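PDB 3SFT: protein-glutamate methylesterase/protein-glutamine glutaminase from Thermotoga maritima, which catalyses the demethylation of methylglutamate residues on bacterial chemoreceptors, and probably the deamidation of specific receptor glutamines, through the C-terminal domain that makes up this chain. Local coordinates for residues 69-74 against 94-99; 35-40 against 75-80; 88-93 against 120-125. All coordinates share one frame; numbering follows the deposited sequence.

Interaction 1: residues 69-74 against 94-99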
loop_
_atom_site.group_PDB
_atom_site.type_symbol
_atom_site.label_atom_id
_atom_site.label_comp_id
_atom_site.label_asym_id
_atom_site.label_seq_id
_atom_site.Cartn_x
_atom_site.Cartn_y
_atom_site.Cartn_z
ATOM N N GLY A 69 10.899 -5.593 12.590
ATOM C CA GLY A 69 10.893 -5.010 13.920
ATOM C C GLY A 69 10.865 -3.488 13.952
ATOM O O GLY A 69 10.813 -2.892 15.026
ATOM N N GLU A 70 10.909 -2.856 12.782
ATOM C CA GLU A 70 10.888 -1.397 12.695
ATOM C C GLU A 70 9.515 -0.823 13.048
ATOM O O GLU A 70 8.483 -1.410 12.716
ATOM C CB GLU A 70 11.297 -0.947 11.286
ATOM C CG GLU A 70 11.278 0.569 11.058
ATOM C CD GLU A 70 11.692 0.974 9.641
ATOM O OE1 GLU A 70 11.682 0.120 8.731
ATOM O OE2 GLU A 70 12.027 2.157 9.437
ATOM N N GLU A 71 9.515 0.317 13.736
ATOM C CA GLU A 71 8.279 0.987 14.120
ATOM C C GLU A 71 7.700 1.755 12.931
ATOM O O GLU A 71 8.411 2.513 12.269
ATOM C CB GLU A 71 8.527 1.956 15.283
ATOM C CG GLU A 71 7.237 2.500 15.899
ATOM C CD GLU A 71 7.464 3.565 16.961
ATOM O OE1 GLU A 71 8.544 3.581 17.598
ATOM O OE2 GLU A 71 6.546 4.388 17.158
ATOM N N VAL A 72 6.413 1.547 12.664
ATOM C CA VAL A 72 5.716 2.207 11.562
ATOM C C VAL A 72 5.368 3.639 11.981
ATOM O O VAL A 72 4.492 3.847 12.815
ATOM C CB VAL A 72 4.432 1.437 11.209
ATOM C CG1 VAL A 72 3.785 2.020 9.977
ATOM C CG2 VAL A 72 4.752 -0.039 10.994
ATOM N N LYS A 73 6.032 4.621 11.377
ATOM C CA LYS A 73 5.816 6.023 11.735
ATOM C C LYS A 73 5.344 6.922 10.599
ATOM O O LYS A 73 5.606 6.648 9.432
ATOM C CB LYS A 73 7.114 6.614 12.302
ATOM C CG LYS A 73 7.740 5.812 13.441
ATOM C CD LYS A 73 8.948 6.534 14.034
ATOM C CE LYS A 73 10.066 6.717 13.007
ATOM N NZ LYS A 73 11.184 7.571 13.523
ATOM N N PRO A 74 4.613 8.003 10.934
ATOM C CA PRO A 74 4.117 8.950 9.929
ATOM C C PRO A 74 5.309 9.726 9.355
ATOM O O PRO A 74 6.351 9.848 10.002
ATOM C CB PRO A 74 3.179 9.854 10.738
ATOM C CG PRO A 74 3.748 9.800 12.127
ATOM C CD PRO A 74 4.088 8.336 12.273
ATOM N N LYS A 94 1.910 0.867 19.960
ATOM C CA LYS A 94 2.703 1.203 18.777
ATOM C C LYS A 94 2.566 0.092 17.741
ATOM O O LYS A 94 2.134 -1.018 18.065
ATOM C CB LYS A 94 4.182 1.362 19.143
ATOM C CG LYS A 94 4.500 2.516 20.072
ATOM C CD LYS A 94 5.925 2.392 20.578
ATOM C CE LYS A 94 6.255 3.447 21.620
ATOM N NZ LYS A 94 6.387 4.795 21.017
ATOM N N VAL A 95 2.948 0.386 16.501
ATOM C CA VAL A 95 2.868 -0.598 15.424
ATOM C C VAL A 95 4.248 -0.884 14.836
ATOM O O VAL A 95 5.022 0.035 14.559
ATOM C CB VAL A 95 1.894 -0.148 14.311
ATOM C CG1 VAL A 95 1.818 -1.209 13.215
ATOM C CG2 VAL A 95 0.507 0.079 14.901
ATOM N N PHE A 96 4.544 -2.168 14.658
ATOM C CA PHE A 96 5.833 -2.605 14.133
ATOM C C PHE A 96 5.684 -3.569 12.960
ATOM O O PHE A 96 4.694 -4.296 12.860
ATOM C CB PHE A 96 6.638 -3.305 15.244
ATOM C CG PHE A 96 6.909 -2.434 16.442
ATOM C CD1 PHE A 96 8.072 -1.673 16.519
ATOM C CD2 PHE A 96 5.995 -2.365 17.490
ATOM C CE1 PHE A 96 8.323 -0.850 17.624
ATOM C CE2 PHE A 96 6.237 -1.543 18.599
ATOM C CZ PHE A 96 7.408 -0.783 18.661
ATOM N N PHE A 97 6.681 -3.576 12.081
ATOM C CA PHE A 97 6.692 -4.473 10.931
ATOM C C PHE A 97 7.298 -5.811 11.336
ATOM O O PHE A 97 8.054 -5.901 12.301
ATOM C CB PHE A 97 7.596 -3.929 9.816
ATOM C CG PHE A 97 7.057 -2.724 9.110
ATOM C CD1 PHE A 97 5.865 -2.793 8.395
ATOM C CD2 PHE A 97 7.767 -1.530 9.117
ATOM C CE1 PHE A 97 5.389 -1.690 7.694
ATOM C CE2 PHE A 97 7.301 -0.422 8.421
ATOM C CZ PHE A 97 6.105 -0.505 7.704
ATOM N N PHE A 98 6.963 -6.847 10.584
ATOM C CA PHE A 98 7.554 -8.157 10.796
ATOM C C PHE A 98 7.586 -8.866 9.455
ATOM O O PHE A 98 6.682 -8.697 8.632
ATOM C CB PHE A 98 6.868 -8.982 11.903
ATOM C CG PHE A 98 5.497 -9.499 11.557
ATOM C CD1 PHE A 98 5.343 -10.666 10.817
ATOM C CD2 PHE A 98 4.360 -8.867 12.053
ATOM C CE1 PHE A 98 4.076 -11.201 10.579
ATOM C CE2 PHE A 98 3.090 -9.394 11.823
ATOM C CZ PHE A 98 2.950 -10.564 11.086
ATOM N N LEU A 99 8.697 -9.542 9.189
ATOM C CA LEU A 99 8.872 -10.259 7.940
ATOM C C LEU A 99 8.428 -11.702 8.101
ATOM O O LEU A 99 9.020 -12.480 8.849
ATOM C CB LEU A 99 10.324 -10.158 7.468
ATOM C CG LEU A 99 10.786 -8.725 7.172
ATOM C CD1 LEU A 99 12.233 -8.715 6.714
ATOM C CD2 LEU A 99 9.890 -8.097 6.113
#
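Val72 sets its CG2 methyl squarely over the ring of Phe97, 3.5 Å from CG2 to the ring centroid and only 10° off the ring normal, a CH-pi contact. This is the tight, buried part of the meeting. In Val72 the CG2 branch lies beside the backbone N and opposite the carbonyl carbon (CG1 chi1 -174°), which aims it at the ring and, at 3.9 Å, at CG1 of Val95. A branched valine suits the spot because one methyl fits a ring centre while the other touches the rim at CZ. Trimming Phe97 to an alanine would probably leave Val72 CG2 without the flat surface it rests on and open a gap beside Tyr78.

Three backbone hydrogen bonds hold the two chains together around the single bridge between Glu71 and Phe96. Val72 N gives a nearly straight bond to Val95 O (2.8 Å, 168°), and Phe97 N reaches Glu70 O, lying in the carbonyl plane. Gly69 N meets Phe97 O less ideally, from above the carbonyl plane; the positive phi of Gly69 is easy for glycine.

Toward solvent the fit loosens. Glu71, its chain extended, passes its CB 3.7 Å from Phe96 CE1, and its OE2 makes only a long salt bridge of 3.9 Å with Lys94 NZ. Flexible charged chains suit such an outer edge. Glu70, on the Phe97 side, has its carboxylate held by Lys64 in a salt bridge and by Glu67 N.

The strand 94-100 pairs antiparallel with strand 85-91, while Val95 also leans on Ile122 and Tyr123 of helix 112-123. Farther along the same face, Phe97 meets Tyr78 of strand 76-79 edge-to-face, and Val72 touches Tyr78 too, tying the hairpin to the central sheet both directly and through the loop.

Interaction 2: residues 35-40 against 75-80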
loop_
_atom_site.group_PDB
_atom_site.type_symbol
_atom_site.label_atom_id
_atom_site.label_comp_id
_atom_site.label_asym_id
_atom_site.label_seq_id
_atom_site.Cartn_x
_atom_site.Cartn_y
_atom_site.Cartn_z
ATOM N N ALA A 35 -0.120 10.214 8.264
ATOM C CA ALA A 35 -0.299 8.767 8.296
ATOM C C ALA A 35 0.847 8.043 7.627
ATOM O O ALA A 35 1.318 8.460 6.574
ATOM C CB ALA A 35 -1.615 8.381 7.625
ATOM N N PRO A 36 1.349 6.969 8.253
ATOM C CA PRO A 36 2.451 6.231 7.630
ATOM C C PRO A 36 1.927 5.565 6.355
ATOM O O PRO A 36 0.741 5.245 6.264
ATOM C CB PRO A 36 2.819 5.200 8.695
ATOM C CG PRO A 36 1.541 5.011 9.459
ATOM C CD PRO A 36 1.007 6.404 9.568
ATOM N N ILE A 37 2.786 5.428 5.352
ATOM C CA ILE A 37 2.381 4.798 4.097
ATOM C C ILE A 37 3.197 3.533 3.861
ATOM O O ILE A 37 4.415 3.527 4.050
ATOM C CB ILE A 37 2.560 5.755 2.896
ATOM C CG1 ILE A 37 1.726 7.021 3.106
ATOM C CG2 ILE A 37 2.157 5.063 1.597
ATOM C CD1 ILE A 37 1.895 8.053 2.026
ATOM N N VAL A 38 2.512 2.454 3.499
ATOM C CA VAL A 38 3.159 1.175 3.225
ATOM C C VAL A 38 2.889 0.797 1.772
ATOM O O VAL A 38 1.742 0.816 1.316
ATOM C CB VAL A 38 2.620 0.059 4.154
ATOM C CG1 VAL A 38 3.317 -1.256 3.855
ATOM C CG2 VAL A 38 2.817 0.447 5.618
ATOM N N VAL A 39 3.946 0.483 1.036
ATOM C CA VAL A 39 3.798 0.114 -0.362
ATOM C C VAL A 39 4.279 -1.305 -0.626
ATOM O O VAL A 39 5.413 -1.648 -0.308
ATOM C CB VAL A 39 4.591 1.079 -1.288
ATOM C CG1 VAL A 39 4.490 0.624 -2.741
ATOM C CG2 VAL A 39 4.071 2.502 -1.142
ATOM N N VAL A 40 3.395 -2.131 -1.181
ATOM C CA VAL A 40 3.726 -3.501 -1.541
ATOM C C VAL A 40 3.683 -3.563 -3.068
ATOM O O VAL A 40 2.614 -3.613 -3.676
ATOM C CB VAL A 40 2.723 -4.528 -0.956
ATOM C CG1 VAL A 40 3.117 -5.931 -1.372
ATOM C CG2 VAL A 40 2.679 -4.433 0.570
ATOM N N GLY A 75 5.156 10.229 8.135
ATOM C CA GLY A 75 6.237 10.953 7.491
ATOM C C GLY A 75 7.151 10.024 6.705
ATOM O O GLY A 75 8.117 10.470 6.097
ATOM N N PHE A 76 6.853 8.727 6.732
ATOM C CA PHE A 76 7.640 7.725 6.019
ATOM C C PHE A 76 6.785 6.916 5.043
ATOM O O PHE A 76 5.576 6.758 5.232
ATOM C CB PHE A 76 8.277 6.736 6.998
ATOM C CG PHE A 76 9.373 7.318 7.842
ATOM C CD1 PHE A 76 10.706 7.171 7.465
ATOM C CD2 PHE A 76 9.081 7.985 9.032
ATOM C CE1 PHE A 76 11.737 7.676 8.260
ATOM C CE2 PHE A 76 10.104 8.497 9.838
ATOM C CZ PHE A 76 11.435 8.341 9.450
ATOM N N VAL A 77 7.439 6.403 4.004
ATOM C CA VAL A 77 6.812 5.563 2.999
ATOM C C VAL A 77 7.699 4.319 2.984
ATOM O O VAL A 77 8.896 4.399 2.692
ATOM C CB VAL A 77 6.788 6.251 1.611
ATOM C CG1 VAL A 77 6.156 5.328 0.565
ATOM C CG2 VAL A 77 6.000 7.550 1.692
ATOM N N TYR A 78 7.130 3.190 3.392
ATOM C CA TYR A 78 7.875 1.939 3.466
ATOM C C TYR A 78 7.597 0.987 2.302
ATOM O O TYR A 78 6.449 0.637 2.044
ATOM C CB TYR A 78 7.565 1.228 4.782
ATOM C CG TYR A 78 7.748 2.079 6.022
ATOM C CD1 TYR A 78 8.988 2.168 6.655
ATOM C CD2 TYR A 78 6.674 2.779 6.573
ATOM C CE1 TYR A 78 9.155 2.934 7.806
ATOM C CE2 TYR A 78 6.828 3.547 7.724
ATOM C CZ TYR A 78 8.071 3.619 8.335
ATOM O OH TYR A 78 8.233 4.370 9.470
ATOM N N ILE A 79 8.658 0.572 1.614
ATOM C CA ILE A 79 8.544 -0.351 0.490
ATOM C C ILE A 79 8.804 -1.761 1.023
ATOM O O ILE A 79 9.826 -2.001 1.673
ATOM C CB ILE A 79 9.597 -0.045 -0.614
ATOM C CG1 ILE A 79 9.517 1.419 -1.067
ATOM C CG2 ILE A 79 9.428 -0.991 -1.779
ATOM C CD1 ILE A 79 8.131 1.892 -1.487
ATOM N N ALA A 80 7.883 -2.687 0.770
ATOM C CA ALA A 80 8.054 -4.061 1.242
ATOM C C ALA A 80 9.243 -4.738 0.547
ATOM O O ALA A 80 9.362 -4.687 -0.673
ATOM C CB ALA A 80 6.774 -4.861 1.012
HETATM O O HOH W 1 3.906 9.000 5.964
#
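Val39 and Ile79 run alongside one another on the same face, and CD1 of Ile79 folds back to 3.6 Å from Val39 CB. The bend comes from chi2 of -53°, which swings CD1 toward the neighbouring strand and onto the branch point of Val39, equally far from its two methyls. Val39 CG2 is also 3.9 Å from Val77 CG1, while Ile37 runs alongside Val77 and places its CB and CD1 against Val77 CG2. Beta-branched residues suit these extended strands: their short branches fit against one another on one face of the sheet.

The opposite face carries Val38 and Tyr78. The ring of Tyr78 turns an edge toward Pro36 CB, and its hydroxyl is engaged by Lys73 N. At the strand ends, the short CB of Ala80 meets Val40 CG2 at 4.1 Å.

Four backbone hydrogen bonds fix the parallel register, the straightest from Val39 N to Tyr78 O (2.7 Å, 175°). Before the N-terminal end of strand 37-41, one water donates to Ala35 O and to Phe76 O, which also accepts from Ile37 N.

The pair belongs to the seven-stranded parallel sheet of a modified doubly wound alpha/beta fold, with strand 37-41 between 76-79 and 9-14. Strand 37-41 leads to His42, and the side chain of Val40 lies about 5 Å from those of His42 and Asp138, both predicted active-site residues.

Interaction 3: residues 88-93 against 120-125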
loop_
_atom_site.group_PDB
_atom_site.type_symbol
_atom_site.label_atom_id
_atom_site.label_comp_id
_atom_site.label_asym_id
_atom_site.label_seq_id
_atom_site.Cartn_x
_atom_site.Cartn_y
_atom_site.Cartn_z
ATOM N N LEU A 88 2.289 -6.515 10.025
ATOM C CA LEU A 88 2.217 -5.404 10.966
ATOM C C LEU A 88 1.668 -5.968 12.266
ATOM O O LEU A 88 0.801 -6.843 12.250
ATOM C CB LEU A 88 1.298 -4.283 10.466
ATOM C CG LEU A 88 1.856 -3.342 9.398
ATOM C CD1 LEU A 88 1.567 -3.890 8.011
ATOM C CD2 LEU A 88 1.226 -1.973 9.555
ATOM N N LYS A 89 2.210 -5.509 13.389
ATOM C CA LYS A 89 1.763 -5.977 14.696
ATOM C C LYS A 89 1.696 -4.817 15.672
ATOM O O LYS A 89 2.536 -3.913 15.640
ATOM C CB LYS A 89 2.696 -7.069 15.236
ATOM C CG LYS A 89 4.143 -6.629 15.413
ATOM C CD LYS A 89 5.059 -7.802 15.739
ATOM C CE LYS A 89 6.517 -7.375 15.712
ATOM N NZ LYS A 89 7.438 -8.535 15.846
ATOM N N ALA A 90 0.657 -4.821 16.500
ATOM C CA ALA A 90 0.466 -3.775 17.495
ATOM C C ALA A 90 1.042 -4.243 18.827
ATOM O O ALA A 90 0.738 -5.342 19.296
ATOM C CB ALA A 90 -1.016 -3.446 17.641
ATOM N N GLN A 91 1.902 -3.418 19.415
ATOM C CA GLN A 91 2.529 -3.747 20.693
ATOM C C GLN A 91 2.646 -2.498 21.544
ATOM O O GLN A 91 3.249 -1.512 21.121
ATOM C CB GLN A 91 3.929 -4.347 20.476
ATOM C CG GLN A 91 3.944 -5.757 19.879
ATOM C CD GLN A 91 5.343 -6.231 19.512
ATOM O OE1 GLN A 91 6.117 -5.498 18.895
ATOM N NE2 GLN A 91 5.668 -7.465 19.880
ATOM N N ASN A 92 2.003 -2.520 22.710
ATOM C CA ASN A 92 2.056 -1.402 23.654
ATOM C C ASN A 92 1.700 -0.054 23.016
ATOM O O ASN A 92 2.433 0.926 23.162
ATOM C CB ASN A 92 3.460 -1.346 24.279
ATOM C CG ASN A 92 3.539 -0.416 25.479
ATOM O OD1 ASN A 92 2.751 -0.532 26.417
ATOM N ND2 ASN A 92 4.498 0.511 25.453
ATOM N N GLY A 93 0.595 -0.025 22.271
ATOM C CA GLY A 93 0.158 1.205 21.627
ATOM C C GLY A 93 0.932 1.658 20.395
ATOM O O GLY A 93 0.659 2.728 19.856
ATOM N N ALA A 120 -5.620 -3.874 8.453
ATOM C CA ALA A 120 -7.047 -3.725 8.709
ATOM C C ALA A 120 -7.443 -4.160 10.116
ATOM O O ALA A 120 -8.230 -3.491 10.783
ATOM C CB ALA A 120 -7.842 -4.504 7.681
ATOM N N GLU A 121 -6.893 -5.282 10.562
ATOM C CA GLU A 121 -7.194 -5.810 11.885
ATOM C C GLU A 121 -6.734 -4.860 12.997
ATOM O O GLU A 121 -7.368 -4.774 14.051
ATOM C CB GLU A 121 -6.537 -7.176 12.041
ATOM C CG GLU A 121 -7.280 -8.130 12.958
ATOM C CD GLU A 121 -6.830 -9.579 12.782
ATOM O OE1 GLU A 121 -6.549 -9.989 11.631
ATOM O OE2 GLU A 121 -6.762 -10.310 13.796
ATOM N N ILE A 122 -5.647 -4.133 12.743
ATOM C CA ILE A 122 -5.093 -3.190 13.712
ATOM C C ILE A 122 -5.750 -1.815 13.646
ATOM O O ILE A 122 -6.218 -1.297 14.660
ATOM C CB ILE A 122 -3.569 -2.996 13.506
ATOM C CG1 ILE A 122 -2.824 -4.312 13.737
ATOM C CG2 ILE A 122 -3.041 -1.919 14.444
ATOM C CD1 ILE A 122 -1.334 -4.216 13.474
ATOM N N TYR A 123 -5.756 -1.221 12.456
ATOM C CA TYR A 123 -6.322 0.107 12.257
ATOM C C TYR A 123 -7.833 0.161 12.030
ATOM O O TYR A 123 -8.446 1.218 12.178
ATOM C CB TYR A 123 -5.586 0.820 11.121
ATOM C CG TYR A 123 -4.143 1.148 11.442
ATOM C CD1 TYR A 123 -3.780 2.417 11.895
ATOM C CD2 TYR A 123 -3.140 0.193 11.289
ATOM C CE1 TYR A 123 -2.448 2.726 12.190
ATOM C CE2 TYR A 123 -1.811 0.490 11.579
ATOM C CZ TYR A 123 -1.473 1.754 12.028
ATOM O OH TYR A 123 -0.160 2.043 12.313
ATOM N N LYS A 124 -8.424 -0.968 11.659
ATOM C CA LYS A 124 -9.864 -1.056 11.409
ATOM C C LYS A 124 -10.438 0.057 10.520
ATOM O O LYS A 124 -9.967 0.249 9.401
ATOM C CB LYS A 124 -10.629 -1.174 12.734
ATOM C CG LYS A 124 -10.335 -2.472 13.478
ATOM C CD LYS A 124 -11.226 -2.636 14.699
ATOM C CE LYS A 124 -10.986 -3.976 15.391
ATOM N NZ LYS A 124 -9.630 -4.047 16.004
ATOM N N SER A 125 -11.420 0.807 11.020
ATOM C CA SER A 125 -12.037 1.875 10.227
ATOM C C SER A 125 -11.063 2.972 9.790
ATOM O O SER A 125 -11.361 3.739 8.878
ATOM C CB SER A 125 -13.235 2.494 10.961
ATOM O OG SER A 125 -12.825 3.320 12.037
#
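Ile122 reaches from the last turn of helix 112-123 to the backbone of strand 85-91 with the end of its side chain. Its CD1 methyl stands 3.6 Å from Leu88 O and 3.7 Å from Ala90 N, and also touches Lys89 CA, so the methyl rests mainly on the strand's main chain, with Leu88 CB beside it. The conformation explains the reach: CG1 lies opposite the carbonyl carbon (chi1 -63°), and chi2 of 177° stretches CD1 straight out. The other branch, CG2, lies opposite the backbone N and meets Ala90 CB at 4.1 Å. One isoleucine thus presents a long arm and a short one, matching a strand surface where Ala90 is small.

Leu88 points toward the helix. Its CB comes within 4.0 Å of Ile122 CD1, and its CD2 branch approaches Tyr123 CE2 more loosely, at 4.4 Å. Tyr123 adds only the outer part of its ring, which its side chain brings nearer to the strand than its CB direction suggests. The side-chain contacts are apolar, and the buried area is modest, 165 Å² in all, with alanine well suited to its exposed margin because a small side chain lets Ile122 come close.

The helix finishes just beyond these residues. Lys124 N bonds to Ala120 O, Lys124 then takes positive phi, and its long side chain curls back so that NZ donates to Glu121 O at 3.1 Å, a bond to a carbonyl of the last turn.

Leu88 and Tyr123 both continue inward to Ile9 of strand 9-14, and Leu88 also touches Val95 of strand 94-100. The helix end is therefore seated against the two-stranded antiparallel hairpin on one side and the start of a central parallel strand beneath.

Interaction 2 lies deepest, about 7 Å from the centre of the chain, and joins neighbouring strands of the parallel sheet; interactions 1 and 3 sit farther out, at about 14 and 15 Å. The centre of interaction 1 is about 10 Å from each of the others, and it links them: it touches interaction 2 through Tyr78, and strand 94-100 pairs with strand 85-91, where Phe96 O faces Lys89 N. Interactions 2 and 3, their centres about 15 Å apart, do not touch. Along the chain, interaction 1 alternates with both others, whereas interaction 2 closes before interaction 3 opens. Together they fasten the antiparallel hairpin between the central sheet and helix 112-123 within the catalytic domain.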